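Local coordinates for iota-carrageenase (Alteromonas sp., PDB 1H80), which hydrolyses the internal beta-1,4 linkages of iota-carrageenan, a sulfated galactan of red algal cell walls, with inversion of anomeric configuration, at residues A248-M256 and R276-L284; L371-P379 and P432-D440. All coordinates share one frame; numbering follows the deposited sequence.

Contact 1 of 2, residues A248-M256 and R276-L284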
loop_
_atom_site.group_PDB
_atom_site.type_symbol
_atom_site.label_atom_id
_atom_site.label_comp_id
_atom_site.label_asym_id
_atom_site.label_seq_id
_atom_site.Cartn_x
_atom_site.Cartn_y
_atom_site.Cartn_z
ATOM N N ALA A 248 7.601 -5.477 -3.425
ATOM C CA ALA A 248 6.371 -5.414 -4.199
ATOM C C ALA A 248 5.232 -5.815 -3.280
ATOM O O ALA A 248 4.177 -5.189 -3.258
ATOM C CB ALA A 248 6.449 -6.370 -5.380
ATOM N N VAL A 249 5.466 -6.870 -2.513
ATOM C CA VAL A 249 4.464 -7.381 -1.596
ATOM C C VAL A 249 5.060 -7.538 -0.211
ATOM O O VAL A 249 6.142 -8.096 -0.052
ATOM C CB VAL A 249 3.947 -8.749 -2.066
ATOM C CG1 VAL A 249 2.951 -9.296 -1.057
ATOM C CG2 VAL A 249 3.301 -8.616 -3.438
ATOM N N MET A 250 4.352 -7.045 0.796
ATOM C CA MET A 250 4.840 -7.152 2.160
ATOM C C MET A 250 3.744 -7.540 3.137
ATOM O O MET A 250 2.615 -7.057 3.047
ATOM C CB MET A 250 5.488 -5.832 2.585
ATOM C CG MET A 250 5.925 -5.794 4.036
ATOM S SD MET A 250 4.633 -5.123 5.092
ATOM C CE MET A 250 5.365 -3.529 5.483
ATOM N N PHE A 251 4.087 -8.434 4.060
ATOM C CA PHE A 251 3.154 -8.891 5.077
ATOM C C PHE A 251 3.705 -8.441 6.421
ATOM O O PHE A 251 4.849 -8.741 6.763
ATOM C CB PHE A 251 3.032 -10.417 5.078
ATOM C CG PHE A 251 2.479 -10.986 3.807
ATOM C CD1 PHE A 251 3.312 -11.251 2.724
ATOM C CD2 PHE A 251 1.119 -11.253 3.689
ATOM C CE1 PHE A 251 2.803 -11.776 1.542
ATOM C CE2 PHE A 251 0.599 -11.777 2.511
ATOM C CZ PHE A 251 1.440 -12.039 1.436
ATOM N N GLY A 252 2.892 -7.706 7.171
ATOM C CA GLY A 252 3.298 -7.228 8.480
ATOM C C GLY A 252 2.021 -7.120 9.285
ATOM O O GLY A 252 1.403 -6.060 9.320
ATOM N N PRO A 253 1.609 -8.202 9.959
ATOM C CA PRO A 253 0.377 -8.204 10.750
ATOM C C PRO A 253 0.372 -7.404 12.041
ATOM O O PRO A 253 -0.695 -7.116 12.584
ATOM C CB PRO A 253 0.145 -9.688 10.994
ATOM C CG PRO A 253 1.546 -10.190 11.195
ATOM C CD PRO A 253 2.319 -9.491 10.086
ATOM N N HIS A 254 1.550 -7.028 12.527
ATOM C CA HIS A 254 1.635 -6.290 13.778
ATOM C C HIS A 254 0.894 -7.070 14.863
ATOM O O HIS A 254 1.309 -8.169 15.218
ATOM C CB HIS A 254 1.055 -4.881 13.616
ATOM C CG HIS A 254 1.969 -3.937 12.899
ATOM N ND1 HIS A 254 2.589 -2.878 13.526
ATOM C CD2 HIS A 254 2.397 -3.914 11.613
ATOM C CE1 HIS A 254 3.359 -2.244 12.660
ATOM N NE2 HIS A 254 3.261 -2.854 11.491
ATOM N N PHE A 255 -0.214 -6.523 15.354
ATOM C CA PHE A 255 -1.005 -7.153 16.416
ATOM C C PHE A 255 -2.253 -7.881 15.916
ATOM O O PHE A 255 -2.927 -8.576 16.679
ATOM C CB PHE A 255 -1.451 -6.068 17.396
ATOM C CG PHE A 255 -2.226 -4.960 16.736
ATOM C CD1 PHE A 255 -3.541 -5.164 16.325
ATOM C CD2 PHE A 255 -1.619 -3.741 16.453
ATOM C CE1 PHE A 255 -4.239 -4.174 15.638
ATOM C CE2 PHE A 255 -2.309 -2.741 15.766
ATOM C CZ PHE A 255 -3.622 -2.962 15.356
ATOM N N MET A 256 -2.560 -7.717 14.635
ATOM C CA MET A 256 -3.764 -8.293 14.047
ATOM C C MET A 256 -3.703 -9.720 13.523
ATOM O O MET A 256 -2.733 -10.131 12.892
ATOM C CB MET A 256 -4.250 -7.368 12.927
ATOM C CG MET A 256 -5.464 -7.856 12.143
ATOM S SD MET A 256 -6.957 -8.048 13.137
ATOM C CE MET A 256 -6.975 -6.474 13.974
ATOM N N ARG A 276 8.345 -9.566 1.181
ATOM C CA ARG A 276 8.870 -9.376 2.519
ATOM C C ARG A 276 7.802 -9.700 3.546
ATOM O O ARG A 276 6.660 -9.266 3.426
ATOM C CB ARG A 276 9.330 -7.934 2.700
ATOM C CG ARG A 276 9.661 -7.576 4.131
ATOM C CD ARG A 276 10.059 -6.122 4.237
ATOM N NE ARG A 276 9.722 -5.571 5.543
ATOM C CZ ARG A 276 9.838 -4.288 5.862
ATOM N NH1 ARG A 276 10.288 -3.420 4.966
ATOM N NH2 ARG A 276 9.499 -3.872 7.076
ATOM N N SER A 277 8.179 -10.475 4.556
ATOM C CA SER A 277 7.255 -10.842 5.617
ATOM C C SER A 277 7.892 -10.525 6.961
ATOM O O SER A 277 9.000 -10.976 7.256
ATOM C CB SER A 277 6.909 -12.329 5.532
ATOM O OG SER A 277 6.252 -12.619 4.309
ATOM N N ASP A 278 7.187 -9.733 7.764
ATOM C CA ASP A 278 7.670 -9.338 9.079
ATOM C C ASP A 278 6.955 -10.126 10.157
ATOM O O ASP A 278 5.805 -10.525 9.995
ATOM C CB ASP A 278 7.408 -7.852 9.339
ATOM C CG ASP A 278 8.169 -6.941 8.403
ATOM O OD1 ASP A 278 9.005 -7.435 7.616
ATOM O OD2 ASP A 278 7.927 -5.718 8.464
ATOM N N SER A 279 7.636 -10.337 11.271
ATOM C CA SER A 279 7.031 -11.057 12.375
ATOM C C SER A 279 5.934 -10.203 12.997
ATOM O O SER A 279 5.995 -8.973 12.976
ATOM C CB SER A 279 8.085 -11.371 13.437
ATOM O OG SER A 279 7.491 -11.955 14.583
ATOM N N GLY A 280 4.908 -10.861 13.523
ATOM C CA GLY A 280 3.862 -10.124 14.193
ATOM C C GLY A 280 4.498 -9.797 15.528
ATOM O O GLY A 280 5.434 -10.485 15.941
ATOM N N PHE A 281 4.034 -8.750 16.194
ATOM C CA PHE A 281 4.607 -8.396 17.484
ATOM C C PHE A 281 3.592 -7.693 18.359
ATOM O O PHE A 281 2.559 -7.223 17.880
ATOM C CB PHE A 281 5.841 -7.506 17.309
ATOM C CG PHE A 281 5.562 -6.212 16.605
ATOM C CD1 PHE A 281 5.463 -6.163 15.217
ATOM C CD2 PHE A 281 5.392 -5.036 17.330
ATOM C CE1 PHE A 281 5.201 -4.963 14.563
ATOM C CE2 PHE A 281 5.128 -3.829 16.684
ATOM C CZ PHE A 281 5.034 -3.794 15.296
ATOM N N VAL A 282 3.894 -7.627 19.650
ATOM C CA VAL A 282 3.005 -6.986 20.599
ATOM C C VAL A 282 3.659 -5.741 21.177
ATOM O O VAL A 282 4.877 -5.684 21.336
ATOM C CB VAL A 282 2.636 -7.936 21.748
ATOM C CG1 VAL A 282 1.177 -7.779 22.066
ATOM C CG2 VAL A 282 2.945 -9.379 21.368
ATOM N N GLU A 283 2.836 -4.747 21.493
ATOM C CA GLU A 283 3.327 -3.488 22.033
ATOM C C GLU A 283 2.536 -3.069 23.269
ATOM O O GLU A 283 1.306 -3.044 23.248
ATOM C CB GLU A 283 3.212 -2.404 20.964
ATOM C CG GLU A 283 4.432 -1.523 20.814
ATOM C CD GLU A 283 4.267 -0.508 19.700
ATOM O OE1 GLU A 283 3.420 0.398 19.841
ATOM O OE2 GLU A 283 4.979 -0.622 18.680
ATOM N N LEU A 284 3.247 -2.739 24.344
ATOM C CA LEU A 284 2.608 -2.304 25.582
ATOM C C LEU A 284 2.741 -0.791 25.724
ATOM O O LEU A 284 3.801 -0.225 25.458
ATOM C CB LEU A 284 3.250 -2.996 26.788
ATOM C CG LEU A 284 3.177 -4.525 26.820
ATOM C CD1 LEU A 284 3.840 -5.042 28.087
ATOM C CD2 LEU A 284 1.725 -4.974 26.758
HETATM O O HOH W 1 4.287 -7.059 11.643
#

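Contact 2 of 2, residues L371-P379 and P432-D440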
loop_
_atom_site.group_PDB
_atom_site.type_symbol
_atom_site.label_atom_id
_atom_site.label_comp_id
_atom_site.label_asym_id
_atom_site.label_seq_id
_atom_site.Cartn_x
_atom_site.Cartn_y
_atom_site.Cartn_z
ATOM N N LEU A 371 21.082 -3.577 6.272
ATOM C CA LEU A 371 22.417 -3.313 5.735
ATOM C C LEU A 371 23.472 -4.362 6.049
ATOM O O LEU A 371 24.394 -4.568 5.258
ATOM C CB LEU A 371 22.921 -1.952 6.211
ATOM C CG LEU A 371 22.124 -0.725 5.771
ATOM C CD1 LEU A 371 22.801 0.527 6.313
ATOM C CD2 LEU A 371 22.039 -0.673 4.249
ATOM N N ASP A 372 23.343 -5.025 7.190
ATOM C CA ASP A 372 24.318 -6.034 7.573
ATOM C C ASP A 372 24.265 -7.263 6.673
ATOM O O ASP A 372 25.184 -8.077 6.669
ATOM C CB ASP A 372 24.114 -6.436 9.035
ATOM C CG ASP A 372 24.462 -5.315 10.005
ATOM O OD1 ASP A 372 24.866 -4.221 9.548
ATOM O OD2 ASP A 372 24.335 -5.531 11.230
ATOM N N TYR A 373 23.192 -7.398 5.900
ATOM C CA TYR A 373 23.085 -8.539 5.009
ATOM C C TYR A 373 23.978 -8.397 3.781
ATOM O O TYR A 373 24.047 -9.295 2.947
ATOM C CB TYR A 373 21.623 -8.760 4.610
ATOM C CG TYR A 373 20.792 -9.260 5.767
ATOM C CD1 TYR A 373 21.091 -10.476 6.386
ATOM C CD2 TYR A 373 19.732 -8.507 6.269
ATOM C CE1 TYR A 373 20.358 -10.927 7.481
ATOM C CE2 TYR A 373 18.990 -8.950 7.365
ATOM C CZ TYR A 373 19.313 -10.159 7.965
ATOM O OH TYR A 373 18.595 -10.591 9.058
ATOM N N PHE A 374 24.673 -7.267 3.677
ATOM C CA PHE A 374 25.588 -7.054 2.559
ATOM C C PHE A 374 26.921 -7.738 2.847
ATOM O O PHE A 374 27.785 -7.822 1.978
ATOM C CB PHE A 374 25.840 -5.561 2.338
ATOM C CG PHE A 374 24.771 -4.872 1.542
ATOM C CD1 PHE A 374 24.447 -5.313 0.262
ATOM C CD2 PHE A 374 24.100 -3.774 2.063
ATOM C CE1 PHE A 374 23.465 -4.666 -0.489
ATOM C CE2 PHE A 374 23.116 -3.119 1.321
ATOM C CZ PHE A 374 22.800 -3.566 0.043
ATOM N N SER A 375 27.076 -8.239 4.069
ATOM C CA SER A 375 28.321 -8.883 4.478
ATOM C C SER A 375 28.817 -9.996 3.558
ATOM O O SER A 375 30.024 -10.215 3.443
ATOM C CB SER A 375 28.186 -9.436 5.900
ATOM O OG SER A 375 27.254 -10.501 5.953
ATOM N N THR A 376 27.899 -10.689 2.893
ATOM C CA THR A 376 28.280 -11.794 2.019
ATOM C C THR A 376 28.667 -11.423 0.591
ATOM O O THR A 376 29.633 -11.963 0.047
ATOM C CB THR A 376 27.156 -12.849 1.935
ATOM O OG1 THR A 376 25.957 -12.233 1.442
ATOM C CG2 THR A 376 26.892 -13.455 3.303
ATOM N N SER A 377 27.932 -10.500 -0.017
ATOM C CA SER A 377 28.201 -10.121 -1.400
ATOM C C SER A 377 28.843 -8.757 -1.587
ATOM O O SER A 377 29.464 -8.492 -2.618
ATOM C CB SER A 377 26.896 -10.127 -2.188
ATOM O OG SER A 377 26.071 -9.059 -1.752
ATOM N N ASN A 378 28.694 -7.893 -0.593
ATOM C CA ASN A 378 29.197 -6.532 -0.696
ATOM C C ASN A 378 29.849 -6.098 0.619
ATOM O O ASN A 378 29.394 -5.158 1.268
ATOM C CB ASN A 378 27.999 -5.643 -1.057
ATOM C CG ASN A 378 28.384 -4.233 -1.423
ATOM O OD1 ASN A 378 29.544 -3.937 -1.690
ATOM N ND2 ASN A 378 27.392 -3.348 -1.456
ATOM N N PRO A 379 30.946 -6.771 1.011
ATOM C CA PRO A 379 31.687 -6.490 2.247
ATOM C C PRO A 379 32.209 -5.067 2.428
ATOM O O PRO A 379 32.522 -4.661 3.549
ATOM C CB PRO A 379 32.809 -7.525 2.217
ATOM C CG PRO A 379 33.057 -7.701 0.757
ATOM C CD PRO A 379 31.653 -7.783 0.206
ATOM N N PRO A 432 24.615 -10.405 -7.846
ATOM C CA PRO A 432 26.049 -10.700 -7.787
ATOM C C PRO A 432 26.317 -12.026 -7.086
ATOM O O PRO A 432 25.461 -12.556 -6.379
ATOM C CB PRO A 432 26.612 -9.511 -7.019
ATOM C CG PRO A 432 25.491 -9.151 -6.095
ATOM C CD PRO A 432 24.280 -9.249 -6.996
ATOM N N VAL A 433 27.508 -12.568 -7.289
ATOM C CA VAL A 433 27.852 -13.826 -6.651
ATOM C C VAL A 433 27.789 -13.645 -5.135
ATOM O O VAL A 433 28.058 -12.567 -4.610
ATOM C CB VAL A 433 29.272 -14.300 -7.063
ATOM C CG1 VAL A 433 30.326 -13.317 -6.571
ATOM C CG2 VAL A 433 29.532 -15.693 -6.508
ATOM N N ASN A 434 27.409 -14.711 -4.443
ATOM C CA ASN A 434 27.304 -14.707 -2.996
ATOM C C ASN A 434 26.281 -13.754 -2.403
ATOM O O ASN A 434 26.432 -13.283 -1.276
ATOM C CB ASN A 434 28.681 -14.481 -2.376
ATOM C CG ASN A 434 29.525 -15.727 -2.430
ATOM O OD1 ASN A 434 29.048 -16.805 -2.088
ATOM N ND2 ASN A 434 30.778 -15.595 -2.861
ATOM N N SER A 435 25.234 -13.474 -3.169
ATOM C CA SER A 435 24.157 -12.632 -2.681
ATOM C C SER A 435 23.126 -13.603 -2.098
ATOM O O SER A 435 23.239 -14.817 -2.285
ATOM C CB SER A 435 23.554 -11.814 -3.829
ATOM O OG SER A 435 23.179 -12.654 -4.900
ATOM N N HIS A 436 22.137 -13.075 -1.388
ATOM C CA HIS A 436 21.103 -13.905 -0.773
ATOM C C HIS A 436 19.916 -14.127 -1.693
ATOM O O HIS A 436 19.574 -13.264 -2.498
ATOM C CB HIS A 436 20.573 -13.234 0.494
ATOM C CG HIS A 436 21.626 -12.937 1.512
ATOM N ND1 HIS A 436 22.238 -13.923 2.257
ATOM C CD2 HIS A 436 22.171 -11.766 1.915
ATOM C CE1 HIS A 436 23.115 -13.368 3.077
ATOM N NE2 HIS A 436 23.093 -12.063 2.889
ATOM N N LYS A 437 19.285 -15.289 -1.569
ATOM C CA LYS A 437 18.089 -15.565 -2.347
ATOM C C LYS A 437 16.955 -15.287 -1.366
ATOM O O LYS A 437 16.074 -14.465 -1.623
ATOM C CB LYS A 437 18.041 -17.020 -2.808
ATOM C CG LYS A 437 16.768 -17.342 -3.582
ATOM C CD LYS A 437 16.719 -18.790 -4.037
ATOM C CE LYS A 437 15.412 -19.083 -4.763
ATOM N NZ LYS A 437 15.311 -20.505 -5.202
ATOM N N THR A 438 16.998 -15.971 -0.228
ATOM C CA THR A 438 16.007 -15.778 0.821
ATOM C C THR A 438 16.732 -15.441 2.114
ATOM O O THR A 438 17.636 -16.163 2.540
ATOM C CB THR A 438 15.147 -17.046 1.062
ATOM O OG1 THR A 438 14.341 -17.311 -0.093
ATOM C CG2 THR A 438 14.236 -16.850 2.270
ATOM N N ILE A 439 16.355 -14.324 2.715
ATOM C CA ILE A 439 16.940 -13.907 3.978
ATOM C C ILE A 439 15.906 -14.250 5.034
ATOM O O ILE A 439 14.758 -13.819 4.943
ATOM C CB ILE A 439 17.206 -12.388 4.013
ATOM C CG1 ILE A 439 18.311 -12.032 3.016
ATOM C CG2 ILE A 439 17.592 -11.960 5.425
ATOM C CD1 ILE A 439 18.566 -10.550 2.891
ATOM N N ASP A 440 16.304 -15.044 6.020
ATOM C CA ASP A 440 15.396 -15.429 7.091
ATOM C C ASP A 440 16.076 -15.228 8.440
ATOM O O ASP A 440 17.116 -14.578 8.525
ATOM C CB ASP A 440 14.948 -16.885 6.925
ATOM C CG ASP A 440 16.106 -17.836 6.694
ATOM O OD1 ASP A 440 17.124 -17.724 7.408
ATOM O OD2 ASP A 440 15.991 -18.705 5.800
HETATM O O HOH W 2 19.015 -13.058 9.972
HETATM O O HOH W 3 24.730 -11.366 5.262
HETATM O O HOH W 4 29.830 -10.310 -4.671
#

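Contact 1 of 2, residues A248-M256 and R276-L284
M250 and F251 pair in parallel with R276 and S277, joining neighbouring strands on one face of the beta-helix, and the two chains stay side by side into the loops beyond. R276 N donates to V249 O (2.9 Å), F251 N to R276 O, and D278 N to F251 O (2.7 Å, nearly straight at 173°). On the face with M250 and R276, M250 CG in the conformer described lies over one guanidinium face. The R276 chain runs extended from CG to NE, with CG anti to the backbone N (chi1 170°), and grips D278 side-on. In this salt bridge R276 NE donates to D278 OD1 (2.9 Å) and R276 NH2 to D278 OD2 (2.8 Å), both on syn lone pairs. A leucine in place of R276 would probably leave the D278 carboxylate without its charged mate and free to turn. On the other face the F251 ring meets F348 edge-to-face. Such in-register stacking of parallel strands from successive coils defines the right-handed beta-helix of pectate lyase-like proteins. Past the strands, P253 to M256 form a type II' turn. P253 CG packs on G280 CA, and F281 N bonds to H254 O (3.0 Å) from above the carbonyl plane. F281 CE1 lies over one face of the H254 ring, the two planes inclined at 51°. E218 holds H254 NE2, and a water links H254 N to S279 O.

Contact 2 of 2, residues L371-P379 and P432-D440
Y373 and I439 make the apolar half of this surface contact. I439 CG2 sits over one face of the Y373 ring in a CH-pi contact, 3.6 Å from the ring centroid and 15° off its normal. I439 CD1 reaches back to Y373 CG and CB. The polar half centres on H436. Its NE2 donates to Y373 O at 2.9 Å, in the carbonyl plane and near the plane of the imidazole, but the bond is bent (130°). T376 CG2 touches the same imidazole at CE1. T376 OG1 lies between its backbone N and carbonyl carbon (chi1 59°), which brings it to N434 O for a 3.0 Å hydrogen bond. S377 CB packs against N434 O at 3.3 Å and against S435 CA.

Waters widen the contact. One accepts from Y373 OH and donates to D440 O. Another joins S375 OG to H436 NE2, and a third bridges S377 O and V433 O. The N434 carbonyl is presented by a type II turn from P432 to S435, which S435 OG braces by bonding to P432 O at 2.7 Å. D372 OD1 is held by Y451 OH, and F374 packs on L404. The 371-379 loop, between strands 364-366 and 399-401, thus covers part of strand 438-439 and the turn before it. That strand pairs with strand 407-409 and is outermost within this chain in a parallel sheet of the beta-helix.

Overall arrangement
From the N terminus, the chain first coils through the strands that lead to 216-218. Contact 1 then closes a loop of 19 residues, 257-275, which includes strand 261-269 on another face of the coil. Contact 2 opens later and closes a longer excursion of 52 residues between 379 and 432. The two are in series, so neither nests in the other. Both reach one parallel sheet, ordered 216-218, 250-252, 275-277, 407-409, 438-439. Contact 1 joins the second and third strands, while contact 2 lays a surface loop on the last. Strand 407-409 lies between them. Their centres are 23 Å apart and they do not touch.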